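PDB 4RHJ: arginase from Trypanosoma brucei brucei, which is of unknown function but adopts the arginase-deacetylase fold, having evolved without the binuclear manganese cluster of true arginases. Local coordinates for residues D162-S175 with K191-D205. Residues are numbered along the deposited sequence; the frame is centred on the assembly and turned at random. Where two conformers were deposited one is given.
Sequences DIVIVHFSARPSVS and KGVVSVGNRQVSSED
Ala170 O is gripped by two successive backbone amides: Arg199 N at 2.7 Å, tilted from the carbonyl plane, and Gln200 N, nearly in line with the C=O bond. One carbonyl thus ties together the loops that follow two parallel strands. Just before it, Asn198 ND2 donates to Ser169 O (3.0 Å) from above the carbonyl plane, while Asn198 OD1, held by Arg209, lies against the Pro172 ring. Asp205 crosses that ring at about a right angle, its CB 3.4 Å from Pro172 CG. Its carboxylate works in two directions: OD2 accepts Ser202 N, the amide of the N-cap residue, within its own segment (3.2 Å), and OD1 reaches Val174 N across the contact through a water. The Arg199 guanidinium lays one face over Ala170 CB, 3.8 Å from its plane, and its nitrogens bond to the carbonyls of Ser246, Val247 and Val260, which hold the group in place and probably help to offset its buried charge. Within the sheet the amides of Val194 and Val196 bond to the carbonyls of Ile165 and His167, and His167 N returns to Val194 O. Beside Phe168, Val196 sets CB 3.6 Å from CD1 of the ring; its CG1, anti to the backbone N (chi1 -176°), lies near the same two ring atoms, CD1 and CE1. This is a beta-alpha-beta unit, its strands 16° apart and joined through helix 180-186, which packs on Ile165, His167 and Val193. Strand 239-244 flanks 163-168 on its other edge, and there Ser169 OG bonds to Asp244, a manganese ligand in another structure; Gln200 meets Asp71 of the second subunit, and helix 203-211 continues the chain beyond the loop.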
loop_
_atom_site.group_PDB
_atom_site.type_symbol
_atom_site.label_atom_id
_atom_site.label_comp_id
_atom_site.label_asym_id
_atom_site.label_seq_id
_atom_site.Cartn_x
_atom_site.Cartn_y
_atom_site.Cartn_z
ATOM N N ASP A 162 -29.880 5.068 -23.415
ATOM C CA ASP A 162 -29.765 4.178 -22.261
ATOM C C ASP A 162 -28.499 4.479 -21.453
ATOM O O ASP A 162 -27.394 4.343 -21.968
ATOM C CB ASP A 162 -29.750 2.716 -22.714
ATOM C CG ASP A 162 -31.051 2.288 -23.355
ATOM O OD1 ASP A 162 -32.111 2.824 -22.963
ATOM O OD2 ASP A 162 -31.013 1.407 -24.247
ATOM N N ILE A 163 -28.651 4.884 -20.196
ATOM C CA ILE A 163 -27.490 5.191 -19.359
ATOM C C ILE A 163 -27.183 4.084 -18.362
ATOM O O ILE A 163 -28.039 3.699 -17.574
ATOM C CB ILE A 163 -27.685 6.493 -18.567
ATOM C CG1 ILE A 163 -28.021 7.653 -19.512
ATOM C CG2 ILE A 163 -26.452 6.775 -17.712
ATOM C CD1 ILE A 163 -28.352 8.948 -18.805
ATOM N N VAL A 164 -25.958 3.576 -18.396
ATOM C CA VAL A 164 -25.532 2.633 -17.374
ATOM C C VAL A 164 -24.482 3.301 -16.516
ATOM O O VAL A 164 -23.990 4.368 -16.858
ATOM C CB VAL A 164 -24.983 1.335 -17.968
ATOM C CG1 VAL A 164 -25.845 0.893 -19.138
ATOM C CG2 VAL A 164 -23.532 1.506 -18.391
ATOM N N ILE A 165 -24.157 2.676 -15.395
ATOM C CA ILE A 165 -23.202 3.240 -14.449
ATOM C C ILE A 165 -22.191 2.191 -14.011
ATOM O O ILE A 165 -22.559 1.077 -13.669
ATOM C CB ILE A 165 -23.913 3.822 -13.202
ATOM C CG1 ILE A 165 -24.753 5.042 -13.587
ATOM C CG2 ILE A 165 -22.906 4.212 -12.139
ATOM C CD1 ILE A 165 -25.308 5.793 -12.411
ATOM N N VAL A 166 -20.913 2.548 -14.040
ATOM C CA VAL A 166 -19.876 1.686 -13.475
ATOM C C VAL A 166 -19.451 2.261 -12.114
ATOM O O VAL A 166 -18.747 3.267 -12.064
ATOM C CB VAL A 166 -18.667 1.546 -14.415
ATOM C CG1 VAL A 166 -17.567 0.737 -13.754
ATOM C CG2 VAL A 166 -19.076 0.865 -15.696
ATOM N N HIS A 167 -19.900 1.640 -11.017
ATOM C CA HIS A 167 -19.721 2.220 -9.672
ATOM C C HIS A 167 -18.634 1.521 -8.854
ATOM O O HIS A 167 -18.725 0.337 -8.538
ATOM C CB HIS A 167 -21.051 2.216 -8.877
ATOM C CG HIS A 167 -20.945 2.816 -7.501
ATOM N ND1 HIS A 167 -21.334 2.143 -6.364
ATOM C CD2 HIS A 167 -20.466 4.015 -7.080
ATOM C CE1 HIS A 167 -21.115 2.905 -5.304
ATOM N NE2 HIS A 167 -20.593 4.044 -5.714
ATOM N N PHE A 168 -17.617 2.295 -8.501
ATOM C CA PHE A 168 -16.486 1.845 -7.694
ATOM C C PHE A 168 -16.539 2.333 -6.251
ATOM O O PHE A 168 -16.244 3.482 -5.971
ATOM C CB PHE A 168 -15.162 2.338 -8.295
ATOM C CG PHE A 168 -14.883 1.840 -9.688
ATOM C CD1 PHE A 168 -14.276 0.620 -9.889
ATOM C CD2 PHE A 168 -15.182 2.636 -10.794
ATOM C CE1 PHE A 168 -14.017 0.179 -11.170
ATOM C CE2 PHE A 168 -14.920 2.216 -12.064
ATOM C CZ PHE A 168 -14.329 0.990 -12.260
ATOM N N SER A 169 -16.847 1.446 -5.325
ATOM C CA SER A 169 -16.889 1.836 -3.934
ATOM C C SER A 169 -16.654 0.647 -3.040
ATOM O O SER A 169 -16.735 -0.489 -3.502
ATOM C CB SER A 169 -18.229 2.473 -3.612
ATOM O OG SER A 169 -18.200 3.033 -2.329
ATOM N N ALA A 170 -16.386 0.904 -1.765
ATOM C CA ALA A 170 -16.297 -0.154 -0.760
ATOM C C ALA A 170 -17.671 -0.677 -0.366
ATOM O O ALA A 170 -17.804 -1.803 0.127
ATOM C CB ALA A 170 -15.578 0.343 0.447
ATOM N N ARG A 171 -18.690 0.154 -0.579
ATOM C CA ARG A 171 -20.088 -0.202 -0.309
ATOM C C ARG A 171 -20.948 0.005 -1.545
ATOM O O ARG A 171 -20.671 0.886 -2.342
ATOM C CB ARG A 171 -20.658 0.635 0.836
ATOM C CG ARG A 171 -20.792 2.096 0.494
ATOM C CD ARG A 171 -20.563 3.017 1.700
ATOM N NE ARG A 171 -19.157 3.145 2.097
ATOM C CZ ARG A 171 -18.577 2.443 3.073
ATOM N NH1 ARG A 171 -19.277 1.545 3.745
ATOM N NH2 ARG A 171 -17.298 2.631 3.375
ATOM N N PRO A 172 -22.010 -0.798 -1.698
ATOM C CA PRO A 172 -22.919 -0.655 -2.840
ATOM C C PRO A 172 -23.592 0.702 -2.867
ATOM O O PRO A 172 -23.949 1.159 -3.942
ATOM C CB PRO A 172 -23.944 -1.772 -2.623
ATOM C CG PRO A 172 -23.267 -2.761 -1.779
ATOM C CD PRO A 172 -22.336 -1.983 -0.885
ATOM N N SER A 173 -23.759 1.321 -1.700
ATOM C CA SER A 173 -24.357 2.648 -1.586
ATOM C C SER A 173 -25.752 2.678 -2.227
ATOM O O SER A 173 -26.035 3.490 -3.100
ATOM C CB SER A 173 -23.441 3.698 -2.223
ATOM O OG SER A 173 -23.736 5.008 -1.770
ATOM N N VAL A 174 -26.618 1.777 -1.772
ATOM C CA VAL A 174 -27.943 1.596 -2.359
ATOM C C VAL A 174 -29.032 1.235 -1.343
ATOM O O VAL A 174 -30.225 1.308 -1.652
ATOM C CB VAL A 174 -27.926 0.494 -3.437
ATOM C CG1 VAL A 174 -27.193 0.967 -4.694
ATOM C CG2 VAL A 174 -27.301 -0.769 -2.879
ATOM N N SER A 175 -28.623 0.836 -0.142
ATOM C CA SER A 175 -29.563 0.488 0.921
ATOM C C SER A 175 -30.382 1.699 1.319
ATOM O O SER A 175 -31.548 1.572 1.659
ATOM C CB SER A 175 -28.828 -0.061 2.142
ATOM O OG SER A 175 -28.901 0.840 3.229
ATOM N N LYS A 191 -30.432 1.628 -16.991
ATOM C CA LYS A 191 -30.697 0.351 -17.640
ATOM C C LYS A 191 -29.736 -0.722 -17.104
ATOM O O LYS A 191 -29.766 -1.872 -17.544
ATOM C CB LYS A 191 -30.576 0.481 -19.161
ATOM C CG LYS A 191 -31.643 -0.270 -19.958
ATOM C CD LYS A 191 -32.976 0.484 -19.996
ATOM C CE LYS A 191 -33.942 -0.159 -20.996
ATOM N NZ LYS A 191 -35.264 0.535 -21.122
ATOM N N GLY A 192 -28.885 -0.338 -16.150
ATOM C CA GLY A 192 -27.971 -1.277 -15.517
ATOM C C GLY A 192 -26.930 -0.652 -14.603
ATOM O O GLY A 192 -26.508 0.474 -14.834
ATOM N N VAL A 193 -26.526 -1.393 -13.571
ATOM C CA VAL A 193 -25.452 -0.973 -12.671
ATOM C C VAL A 193 -24.362 -2.031 -12.525
ATOM O O VAL A 193 -24.622 -3.160 -12.133
ATOM C CB VAL A 193 -25.976 -0.639 -11.258
ATOM C CG1 VAL A 193 -24.815 -0.315 -10.318
ATOM C CG2 VAL A 193 -26.958 0.521 -11.304
ATOM N N VAL A 194 -23.135 -1.635 -12.836
ATOM C CA VAL A 194 -21.962 -2.452 -12.595
ATOM C C VAL A 194 -21.224 -1.929 -11.360
ATOM O O VAL A 194 -20.616 -0.863 -11.393
ATOM C CB VAL A 194 -21.025 -2.447 -13.823
ATOM C CG1 VAL A 194 -19.991 -3.518 -13.707
ATOM C CG2 VAL A 194 -21.823 -2.647 -15.113
ATOM N N SER A 195 -21.302 -2.665 -10.260
ATOM C CA SER A 195 -20.651 -2.242 -9.022
ATOM C C SER A 195 -19.373 -3.015 -8.754
ATOM O O SER A 195 -19.395 -4.225 -8.560
ATOM C CB SER A 195 -21.603 -2.396 -7.850
ATOM O OG SER A 195 -22.515 -1.314 -7.828
ATOM N N VAL A 196 -18.256 -2.303 -8.715
ATOM C CA VAL A 196 -16.947 -2.942 -8.631
ATOM C C VAL A 196 -16.232 -2.592 -7.316
ATOM O O VAL A 196 -16.277 -1.455 -6.863
ATOM C CB VAL A 196 -16.059 -2.540 -9.851
ATOM C CG1 VAL A 196 -14.726 -3.279 -9.837
ATOM C CG2 VAL A 196 -16.792 -2.800 -11.171
ATOM N N GLY A 197 -15.587 -3.574 -6.695
ATOM C CA GLY A 197 -14.801 -3.313 -5.504
ATOM C C GLY A 197 -15.512 -3.392 -4.165
ATOM O O GLY A 197 -14.858 -3.259 -3.142
ATOM N N ASN A 198 -16.823 -3.626 -4.160
ATOM C CA ASN A 198 -17.602 -3.705 -2.918
ATOM C C ASN A 198 -16.996 -4.668 -1.889
ATOM O O ASN A 198 -16.612 -5.780 -2.237
ATOM C CB ASN A 198 -19.046 -4.134 -3.218
ATOM C CG ASN A 198 -19.904 -3.013 -3.763
ATOM O OD1 ASN A 198 -21.123 -3.120 -3.769
ATOM N ND2 ASN A 198 -19.279 -1.937 -4.228
ATOM N N ARG A 199 -16.899 -4.247 -0.628
ATOM C CA ARG A 199 -16.472 -5.171 0.433
ATOM C C ARG A 199 -17.189 -4.959 1.767
ATOM O O ARG A 199 -16.890 -5.630 2.743
ATOM C CB ARG A 199 -14.949 -5.104 0.637
ATOM C CG ARG A 199 -14.363 -3.719 0.865
ATOM C CD ARG A 199 -12.835 -3.715 0.683
ATOM N NE ARG A 199 -12.270 -2.399 0.966
ATOM C CZ ARG A 199 -12.185 -1.407 0.087
ATOM N NH1 ARG A 199 -12.584 -1.582 -1.160
ATOM N NH2 ARG A 199 -11.667 -0.246 0.469
ATOM N N GLN A 200 -18.154 -4.048 1.780
ATOM C CA GLN A 200 -19.032 -3.867 2.927
ATOM C C GLN A 200 -20.471 -4.023 2.456
ATOM O O GLN A 200 -21.130 -3.044 2.118
ATOM C CB GLN A 200 -18.828 -2.492 3.561
ATOM C CG GLN A 200 -19.562 -2.306 4.877
ATOM C CD GLN A 200 -19.575 -0.862 5.336
ATOM O OE1 GLN A 200 -18.601 -0.134 5.156
ATOM N NE2 GLN A 200 -20.683 -0.440 5.931
ATOM N N VAL A 201 -20.948 -5.263 2.424
ATOM C CA VAL A 201 -22.246 -5.560 1.865
ATOM C C VAL A 201 -23.176 -6.071 2.960
ATOM O O VAL A 201 -22.885 -7.047 3.642
ATOM C CB VAL A 201 -22.140 -6.602 0.725
ATOM C CG1 VAL A 201 -23.426 -6.666 -0.059
ATOM C CG2 VAL A 201 -21.008 -6.275 -0.199
ATOM N N SER A 202 -24.292 -5.384 3.147
ATOM C CA SER A 202 -25.287 -5.831 4.101
ATOM C C SER A 202 -26.393 -6.598 3.372
ATOM O O SER A 202 -26.376 -6.731 2.149
ATOM C CB SER A 202 -25.857 -4.652 4.873
ATOM O OG SER A 202 -26.514 -3.744 4.026
ATOM N N SER A 203 -27.343 -7.121 4.133
ATOM C CA SER A 203 -28.476 -7.825 3.569
ATOM C C SER A 203 -29.382 -6.842 2.853
ATOM O O SER A 203 -30.148 -7.223 1.984
ATOM C CB SER A 203 -29.243 -8.562 4.664
ATOM O OG SER A 203 -28.361 -9.330 5.462
ATOM N N GLU A 204 -29.294 -5.572 3.237
ATOM C CA GLU A 204 -30.003 -4.505 2.542
ATOM C C GLU A 204 -29.474 -4.332 1.123
ATOM O O GLU A 204 -30.237 -4.179 0.174
ATOM C CB GLU A 204 -29.877 -3.188 3.309
ATOM C CG GLU A 204 -30.830 -3.040 4.480
ATOM C CD GLU A 204 -32.154 -2.431 4.075
ATOM O OE1 GLU A 204 -32.877 -1.925 4.962
ATOM O OE2 GLU A 204 -32.472 -2.453 2.869
ATOM N N ASP A 205 -28.159 -4.356 0.979
ATOM C CA ASP A 205 -27.543 -4.207 -0.333
ATOM C C ASP A 205 -27.807 -5.418 -1.221
ATOM O O ASP A 205 -28.045 -5.260 -2.415
ATOM C CB ASP A 205 -26.040 -3.985 -0.196
ATOM C CG ASP A 205 -25.700 -2.736 0.594
ATOM O OD1 ASP A 205 -26.443 -1.739 0.485
ATOM O OD2 ASP A 205 -24.683 -2.752 1.323
HETATM O O HOH W 1 -25.340 0.701 0.866
#